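Local coordinates for fibronectin type III domain-containing protein (Simiduia agarivorans, PDB 6P2K) that probably hydrolyses the beta-1,4-glucan backbone of xyloglucan or related glucans, as a family GH74 glycoside hydrolase whose catalytic module is the part described here, at residues Y338-T342 / G343-R347; S433-Q436 / H437-G440; W623-G627 / T628-M632. All blocks are in the same frame, centred on the assembly; numbering follows the deposited sequence.

Contact 1. Residues Y338-T342 / G343-R347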
loop_
_atom_site.group_PDB
_atom_site.type_symbol
_atom_site.label_atom_id
_atom_site.label_comp_id
_atom_site.label_asym_id
_atom_site.label_seq_id
_atom_site.Cartn_x
_atom_site.Cartn_y
_atom_site.Cartn_z
ATOM N N TYR B 338 42.904 -23.037 24.906
ATOM C CA TYR B 338 42.192 -24.170 25.471
ATOM C C TYR B 338 41.902 -23.914 26.946
ATOM O O TYR B 338 42.607 -23.154 27.616
ATOM C CB TYR B 338 43.019 -25.446 25.329
ATOM C CG TYR B 338 43.203 -25.953 23.915
ATOM C CD1 TYR B 338 42.146 -26.511 23.207
ATOM C CD2 TYR B 338 44.443 -25.887 23.294
ATOM C CE1 TYR B 338 42.321 -26.989 21.920
ATOM C CE2 TYR B 338 44.630 -26.368 22.010
ATOM C CZ TYR B 338 43.563 -26.915 21.328
ATOM O OH TYR B 338 43.738 -27.391 20.049
ATOM N N THR B 339 40.856 -24.559 27.456
ATOM C CA THR B 339 40.579 -24.474 28.879
ATOM C C THR B 339 41.575 -25.336 29.656
ATOM O O THR B 339 42.087 -26.333 29.137
ATOM C CB THR B 339 39.152 -24.924 29.193
ATOM O OG1 THR B 339 38.950 -26.268 28.732
ATOM C CG2 THR B 339 38.133 -23.998 28.540
ATOM N N PRO B 340 41.880 -24.962 30.898
ATOM C CA PRO B 340 42.747 -25.806 31.727
ATOM C C PRO B 340 42.110 -27.163 31.987
ATOM O O PRO B 340 40.907 -27.366 31.803
ATOM C CB PRO B 340 42.892 -25.006 33.028
ATOM C CG PRO B 340 42.536 -23.598 32.665
ATOM C CD PRO B 340 41.530 -23.694 31.561
ATOM N N VAL B 341 42.946 -28.105 32.423
ATOM C CA VAL B 341 42.463 -29.422 32.824
ATOM C C VAL B 341 42.145 -29.492 34.310
ATOM O O VAL B 341 41.481 -30.446 34.749
ATOM C CB VAL B 341 43.493 -30.511 32.462
ATOM C CG1 VAL B 341 43.747 -30.519 30.969
ATOM C CG2 VAL B 341 44.789 -30.272 33.208
ATOM N N THR B 342 42.590 -28.518 35.096
ATOM C CA THR B 342 42.356 -28.490 36.530
ATOM C C THR B 342 41.111 -27.669 36.859
ATOM O O THR B 342 40.493 -27.048 35.992
ATOM C CB THR B 342 43.570 -27.911 37.259
ATOM O OG1 THR B 342 43.945 -26.672 36.646
ATOM C CG2 THR B 342 44.741 -28.877 37.195
ATOM N N GLY B 343 40.745 -27.681 38.139
ATOM C CA GLY B 343 39.697 -26.824 38.655
ATOM C C GLY B 343 38.282 -27.215 38.297
ATOM O O GLY B 343 37.355 -26.456 38.602
ATOM N N GLY B 344 38.076 -28.371 37.673
ATOM C CA GLY B 344 36.754 -28.766 37.234
ATOM C C GLY B 344 36.354 -28.248 35.872
ATOM O O GLY B 344 35.177 -28.362 35.505
ATOM N N TRP B 345 37.287 -27.677 35.115
ATOM C CA TRP B 345 36.965 -27.162 33.792
ATOM C C TRP B 345 36.619 -28.304 32.850
ATOM O O TRP B 345 37.222 -29.379 32.904
ATOM C CB TRP B 345 38.149 -26.379 33.222
ATOM C CG TRP B 345 38.268 -24.961 33.694
ATOM C CD1 TRP B 345 39.056 -24.500 34.708
ATOM C CD2 TRP B 345 37.601 -23.814 33.151
ATOM N NE1 TRP B 345 38.911 -23.139 34.839
ATOM C CE2 TRP B 345 38.025 -22.693 33.895
ATOM C CE3 TRP B 345 36.679 -23.626 32.115
ATOM C CZ2 TRP B 345 37.559 -21.402 33.634
ATOM C CZ3 TRP B 345 36.219 -22.343 31.856
ATOM C CH2 TRP B 345 36.659 -21.250 32.615
ATOM N N ALA B 346 35.634 -28.071 31.988
ATOM C CA ALA B 346 35.445 -28.943 30.841
ATOM C C ALA B 346 36.358 -28.488 29.704
ATOM O O ALA B 346 36.972 -27.420 29.761
ATOM C CB ALA B 346 33.982 -28.949 30.400
ATOM N N ARG B 347 36.462 -29.313 28.666
ATOM C CA ARG B 347 37.287 -28.952 27.521
ATOM C C ARG B 347 36.566 -27.918 26.667
ATOM O O ARG B 347 35.421 -28.128 26.255
ATOM C CB ARG B 347 37.637 -30.178 26.679
ATOM C CG ARG B 347 38.695 -29.875 25.625
ATOM C CD ARG B 347 39.054 -31.088 24.781
ATOM N NE ARG B 347 40.200 -30.811 23.916
ATOM C CZ ARG B 347 40.109 -30.437 22.642
ATOM N NH1 ARG B 347 38.919 -30.296 22.074
ATOM N NH2 ARG B 347 41.208 -30.203 21.935
HETATM O O HOH W 1 39.025 -30.785 36.429
#

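Contact 2. Residues S433-Q436 / H437-G440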
loop_
_atom_site.group_PDB
_atom_site.type_symbol
_atom_site.label_atom_id
_atom_site.label_comp_id
_atom_site.label_asym_id
_atom_site.label_seq_id
_atom_site.Cartn_x
_atom_site.Cartn_y
_atom_site.Cartn_z
ATOM N N SER B 433 21.410 -2.206 18.042
ATOM C CA SER B 433 21.740 -2.824 16.768
ATOM C C SER B 433 22.499 -1.800 15.937
ATOM O O SER B 433 22.169 -0.613 15.956
ATOM C CB SER B 433 20.488 -3.289 16.013
ATOM O OG SER B 433 20.830 -3.785 14.727
ATOM N N ASN B 434 23.524 -2.258 15.218
ATOM C CA ASN B 434 24.211 -1.400 14.258
ATOM C C ASN B 434 24.150 -1.978 12.848
ATOM O O ASN B 434 24.929 -1.571 11.979
ATOM C CB ASN B 434 25.659 -1.138 14.692
ATOM C CG ASN B 434 26.601 -2.300 14.394
ATOM O OD1 ASN B 434 26.193 -3.456 14.310
ATOM N ND2 ASN B 434 27.878 -1.983 14.229
ATOM N N MET B 435 23.219 -2.907 12.602
ATOM C CA MET B 435 23.149 -3.580 11.309
ATOM C C MET B 435 22.840 -2.611 10.174
ATOM O O MET B 435 23.261 -2.842 9.035
ATOM C CB MET B 435 22.098 -4.693 11.351
ATOM C CG MET B 435 22.438 -5.857 12.277
ATOM S SD MET B 435 23.963 -6.730 11.847
ATOM C CE MET B 435 23.560 -7.350 10.215
ATOM N N GLN B 436 22.116 -1.523 10.454
ATOM C CA GLN B 436 21.734 -0.599 9.390
ATOM C C GLN B 436 22.906 0.209 8.845
ATOM O O GLN B 436 22.741 0.874 7.817
ATOM C CB GLN B 436 20.624 0.343 9.872
ATOM C CG GLN B 436 19.290 -0.363 10.122
ATOM C CD GLN B 436 18.097 0.590 10.182
ATOM O OE1 GLN B 436 18.236 1.803 10.020
ATOM N NE2 GLN B 436 16.912 0.032 10.416
ATOM N N HIS B 437 24.079 0.169 9.481
ATOM C CA HIS B 437 25.238 0.845 8.907
ATOM C C HIS B 437 25.857 0.057 7.761
ATOM O O HIS B 437 26.644 0.622 6.990
ATOM C CB HIS B 437 26.280 1.136 9.996
ATOM C CG HIS B 437 27.373 0.115 10.104
ATOM N ND1 HIS B 437 27.269 -1.005 10.904
ATOM C CD2 HIS B 437 28.608 0.065 9.548
ATOM C CE1 HIS B 437 28.384 -1.709 10.821
ATOM N NE2 HIS B 437 29.212 -1.082 10.004
ATOM N N ARG B 438 25.490 -1.213 7.609
ATOM C CA ARG B 438 25.982 -2.051 6.519
ATOM C C ARG B 438 25.015 -1.919 5.348
ATOM O O ARG B 438 23.984 -2.595 5.295
ATOM C CB ARG B 438 26.129 -3.493 6.990
ATOM C CG ARG B 438 26.638 -3.604 8.426
ATOM C CD ARG B 438 27.086 -5.013 8.781
ATOM N NE ARG B 438 28.471 -5.261 8.389
ATOM C CZ ARG B 438 29.505 -5.212 9.223
ATOM N NH1 ARG B 438 29.324 -4.912 10.505
ATOM N NH2 ARG B 438 30.724 -5.456 8.769
ATOM N N ARG B 439 25.351 -1.038 4.404
ATOM C CA ARG B 439 24.435 -0.658 3.338
ATOM C C ARG B 439 24.469 -1.603 2.143
ATOM O O ARG B 439 23.600 -1.500 1.270
ATOM C CB ARG B 439 24.740 0.770 2.861
ATOM C CG ARG B 439 24.874 1.798 3.980
ATOM C CD ARG B 439 23.627 1.869 4.864
ATOM N NE ARG B 439 22.472 2.449 4.179
ATOM C CZ ARG B 439 21.283 2.628 4.746
ATOM N NH1 ARG B 439 21.087 2.277 6.013
ATOM N NH2 ARG B 439 20.287 3.161 4.050
ATOM N N GLY B 440 25.430 -2.516 2.081
ATOM C CA GLY B 440 25.527 -3.440 0.973
ATOM C C GLY B 440 26.569 -3.006 -0.044
ATOM O O GLY B 440 26.951 -1.835 -0.135
HETATM O O HOH W 2 27.182 -5.189 12.504
HETATM O O HOH W 3 18.356 2.274 7.123
#

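Contact 3. Residues W623-G627 / T628-M632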
loop_
_atom_site.group_PDB
_atom_site.type_symbol
_atom_site.label_atom_id
_atom_site.label_comp_id
_atom_site.label_asym_id
_atom_site.label_seq_id
_atom_site.Cartn_x
_atom_site.Cartn_y
_atom_site.Cartn_z
ATOM N N TRP B 623 23.677 28.481 25.435
ATOM C CA TRP B 623 22.367 28.134 25.969
ATOM C C TRP B 623 21.822 29.322 26.750
ATOM O O TRP B 623 22.545 30.272 27.060
ATOM C CB TRP B 623 22.437 26.871 26.834
ATOM C CG TRP B 623 22.976 27.080 28.218
ATOM C CD1 TRP B 623 22.250 27.240 29.360
ATOM C CD2 TRP B 623 24.356 27.130 28.608
ATOM N NE1 TRP B 623 23.088 27.392 30.438
ATOM C CE2 TRP B 623 24.386 27.328 30.004
ATOM C CE3 TRP B 623 25.568 27.030 27.914
ATOM C CZ2 TRP B 623 25.582 27.430 30.720
ATOM C CZ3 TRP B 623 26.753 27.133 28.625
ATOM C CH2 TRP B 623 26.750 27.332 30.015
ATOM N N ALA B 624 20.529 29.254 27.059
ATOM C CA ALA B 624 19.815 30.322 27.744
ATOM C C ALA B 624 19.257 29.815 29.065
ATOM O O ALA B 624 18.786 28.676 29.156
ATOM C CB ALA B 624 18.672 30.868 26.880
ATOM N N TYR B 625 19.308 30.667 30.087
ATOM C CA TYR B 625 18.744 30.319 31.389
ATOM C C TYR B 625 18.413 31.598 32.140
ATOM O O TYR B 625 19.311 32.394 32.433
ATOM C CB TYR B 625 19.710 29.455 32.198
ATOM C CG TYR B 625 19.277 29.258 33.634
ATOM C CD1 TYR B 625 18.079 28.620 33.934
ATOM C CD2 TYR B 625 20.061 29.714 34.688
ATOM C CE1 TYR B 625 17.674 28.439 35.247
ATOM C CE2 TYR B 625 19.667 29.537 36.005
ATOM C CZ TYR B 625 18.472 28.898 36.277
ATOM O OH TYR B 625 18.072 28.719 37.582
ATOM N N ASN B 626 17.126 31.788 32.447
ATOM C CA ASN B 626 16.645 32.883 33.293
ATOM C C ASN B 626 17.073 34.248 32.755
ATOM O O ASN B 626 17.527 35.124 33.494
ATOM C CB ASN B 626 17.100 32.695 34.742
ATOM C CG ASN B 626 16.328 33.569 35.710
ATOM O OD1 ASN B 626 15.168 33.909 35.469
ATOM N ND2 ASN B 626 16.970 33.945 36.809
ATOM N N GLY B 627 16.916 34.427 31.446
ATOM C CA GLY B 627 17.150 35.705 30.810
ATOM C C GLY B 627 18.586 36.004 30.434
ATOM O O GLY B 627 18.870 37.125 29.994
ATOM N N THR B 628 19.498 35.053 30.597
ATOM C CA THR B 628 20.891 35.229 30.217
ATOM C C THR B 628 21.258 34.184 29.176
ATOM O O THR B 628 20.867 33.018 29.290
ATOM C CB THR B 628 21.823 35.111 31.431
ATOM O OG1 THR B 628 21.554 36.181 32.345
ATOM C CG2 THR B 628 23.283 35.178 31.005
ATOM N N VAL B 629 21.989 34.609 28.150
ATOM C CA VAL B 629 22.545 33.701 27.156
ATOM C C VAL B 629 23.991 33.429 27.539
ATOM O O VAL B 629 24.802 34.357 27.644
ATOM C CB VAL B 629 22.442 34.281 25.737
ATOM C CG1 VAL B 629 23.178 33.385 24.752
ATOM C CG2 VAL B 629 20.986 34.425 25.336
ATOM N N TYR B 630 24.310 32.162 27.767
ATOM C CA TYR B 630 25.636 31.750 28.197
ATOM C C TYR B 630 26.411 31.181 27.017
ATOM O O TYR B 630 25.860 30.439 26.200
ATOM C CB TYR B 630 25.541 30.709 29.315
ATOM C CG TYR B 630 24.997 31.265 30.612
ATOM C CD1 TYR B 630 25.830 31.915 31.514
ATOM C CD2 TYR B 630 23.650 31.150 30.929
ATOM C CE1 TYR B 630 25.339 32.431 32.699
ATOM C CE2 TYR B 630 23.149 31.662 32.111
ATOM C CZ TYR B 630 24.000 32.302 32.993
ATOM O OH TYR B 630 23.512 32.817 34.172
ATOM N N LEU B 631 27.690 31.542 26.929
ATOM C CA LEU B 631 28.599 31.007 25.923
ATOM C C LEU B 631 29.823 30.471 26.645
ATOM O O LEU B 631 30.562 31.241 27.269
ATOM C CB LEU B 631 28.990 32.079 24.902
ATOM C CG LEU B 631 29.759 31.627 23.659
ATOM C CD1 LEU B 631 28.876 30.774 22.753
ATOM C CD2 LEU B 631 30.301 32.829 22.901
ATOM N N MET B 632 30.034 29.159 26.566
ATOM C CA MET B 632 31.031 28.468 27.371
ATOM C C MET B 632 32.016 27.744 26.466
ATOM O O MET B 632 31.612 27.005 25.559
ATOM C CB MET B 632 30.354 27.485 28.329
ATOM C CG MET B 632 31.288 26.795 29.303
ATOM S SD MET B 632 31.880 25.195 28.705
ATOM C CE MET B 632 30.378 24.223 28.809
HETATM O O HOH W 4 20.932 33.304 34.672
HETATM O O HOH W 5 19.637 35.722 34.640
#

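Contact 1. Residues Y338-T342 / G343-R347
Pro340 sets its CD over one face of the Trp345 indole where the loop folds back, 4.0 Å from the centroid of the five-membered ring and 7° off the normal, a CH-pi contact suited to proline because its ring carbon beside nitrogen is somewhat electron-poor. Trp345 is turned at chi1 -82°, with CG beside its own backbone N, and this lays the indole against the proline. Thr342 O lies at the indole edge, in its plane, 3.2 Å from Trp345 CD1. Both rings touch Ala22 of strand 17-22, and Trp345 NE1 bonds to Asp23 O. Thr342 to Trp345 form a type I' beta turn at the tip of the loop that links strands 336-338 and 348-351 of a four-stranded antiparallel propeller blade, closed by a weak Trp345 N to Thr342 O bond; Gly343 and Gly344 take its two positive-phi positions. A water bridges Val341 O and Gly344 N. Further down, Thr339 OG1 donates to Ala346 O at 2.5 Å, in the carbonyl plane and on a lone pair, and also meets Gly348 N. A valine in place of Thr339 would probably leave Ala346 O without this hydroxyl donor and weaken the tie between the loop's arms. The extended Arg347 runs alongside Tyr338, its guanidinium inclined 40° to the phenol ring, with NH2 3.4 Å from Tyr338 CE1. Glu294 receives both Tyr338 OH and Arg347 NH2, while Asp271 pairs with Arg347 NE.

Contact 2. Residues S433-Q436 / H437-G440
His437 turns its imidazole back on Asn434, and the carbonyl oxygen of Asn434 accepts from both the ring and the backbone N of His437. ND1 of His437 donates to Asn434 O at 2.6 Å with an N-H...O angle of 164°, the oxygen lying close to the ring plane, while the backbone N of His437 reaches the same oxygen from above the carbonyl plane. Histidine suits this place because its ring nitrogen lies near enough to the main chain to add a side-chain bond to a backbone one. With chi1 at 96°, away from the usual staggered values, the ring stands beside the Asn434 amide, whose ND2 is 3.5 Å from His437 CE1; that ND2 gives its hydrogen bond to Asn420 O. Arg438 N bonds to Met435 O at 3.1 Å, so the backbone makes successive i to i+3 links, the pattern of a short 3-10 turn. This is the compact, buried part, and the stem of Arg438 belongs to it, its CG packing over one face of the imidazole.

The looser side is watered. Arg438 NH1 reaches Asn434 OD1 through one water. Arg439 bends at chi2 and chi3 and brings NH1 back to Gln436 O at 2.8 Å, the oxygen lying in the guanidinium plane. A second water connects NH1 to Gln436 OE1, which has Lys482 as a further partner. Arginine suits this side because its several N-H groups can serve a carbonyl and a water at once.

The turn lies in the loop that leads from strand 431-432 into the next blade of the beta-propeller fold, 447-456 onward. Met435, Gln436 and Arg439 rest on Trp385 of strand 381-385, and Asn434 and Gln436 touch Met423 and Glu424, respectively, of strand 421-425.

Contact 3. Residues W623-G627 / T628-M632
Trp623 and Tyr630 carry the apolar centre. CB of Tyr630 stands over the six-membered ring of the indole, 3.5 Å from its centroid and 8° off the normal, a close CH-pi contact. The phenol ring itself is slid well to one side: its plane is 22° from that of the indole, but the rings barely overlap, so it is the methylene more than the aromatic ring that covers the tryptophan. Trp623 holds its CG between the backbone N and the carbonyl carbon (chi1 78°), which swings the broad indole across toward the partner strand. There its CZ3 edge meets Met632 CB at 3.6 Å, in the ring plane. Large apolar groups fit this place, where Trp623, Tyr630 and Met632 are buried. Nearer the turn, the methyl CG2 of Thr628 lies over one face of the phenol, a use for threonine's apolar branch, and Tyr630 CE2 comes to 4.1 Å from Tyr625 CB.

Outward from this core lies the ladder of a beta hairpin with a two-residue loop, closed by a type I' turn from Tyr625 to Thr628. Trp623 and Tyr630 are a hydrogen-bonded antiparallel pair, in which Tyr630 N donates to Trp623 O at 2.7 Å, and Tyr625 and Thr628 make the next such pair. Asn626 and Gly627 occupy the positive-phi corners, which asparagine tolerates and glycine accommodates readily. At the polar rim, one water joins Tyr625 O to Tyr630 OH, and another joins Asn626 O to Thr628 OG1. Asn626 N hydrogen-bonds to Asp777 OD1.

The hairpin gives the first two strands, 618-625 and 628-634, of a four-stranded antiparallel propeller blade. Leu652 of strand 648-653 packs on Tyr630 and Met632, whereas Ile703 and Ile723 of the adjoining sheet touch Trp623, whose NE1 bonds to Gly700 O.

The three contacts are separate local turns, spread in series along the paired seven-bladed beta-propellers expected of a GH74 enzyme. Contacts 1 and 3 are farthest apart, their centres about 62 Å from each other on opposite sides of the chain's centre. Contact 2, the most buried, lies about 38 Å from contact 1 and 39 Å from contact 3, between centres. Contacts 1 and 3 both contain a type I' turn, in contact 3 directly between strands, in contact 1 at the tip of a longer loop. None lies at a zinc site; the Met632 side chain is about 13 Å from a zinc ion. Val341 and Arg438 side chains each lie about 4 Å from glycerol, probably from the crystallisation liquor.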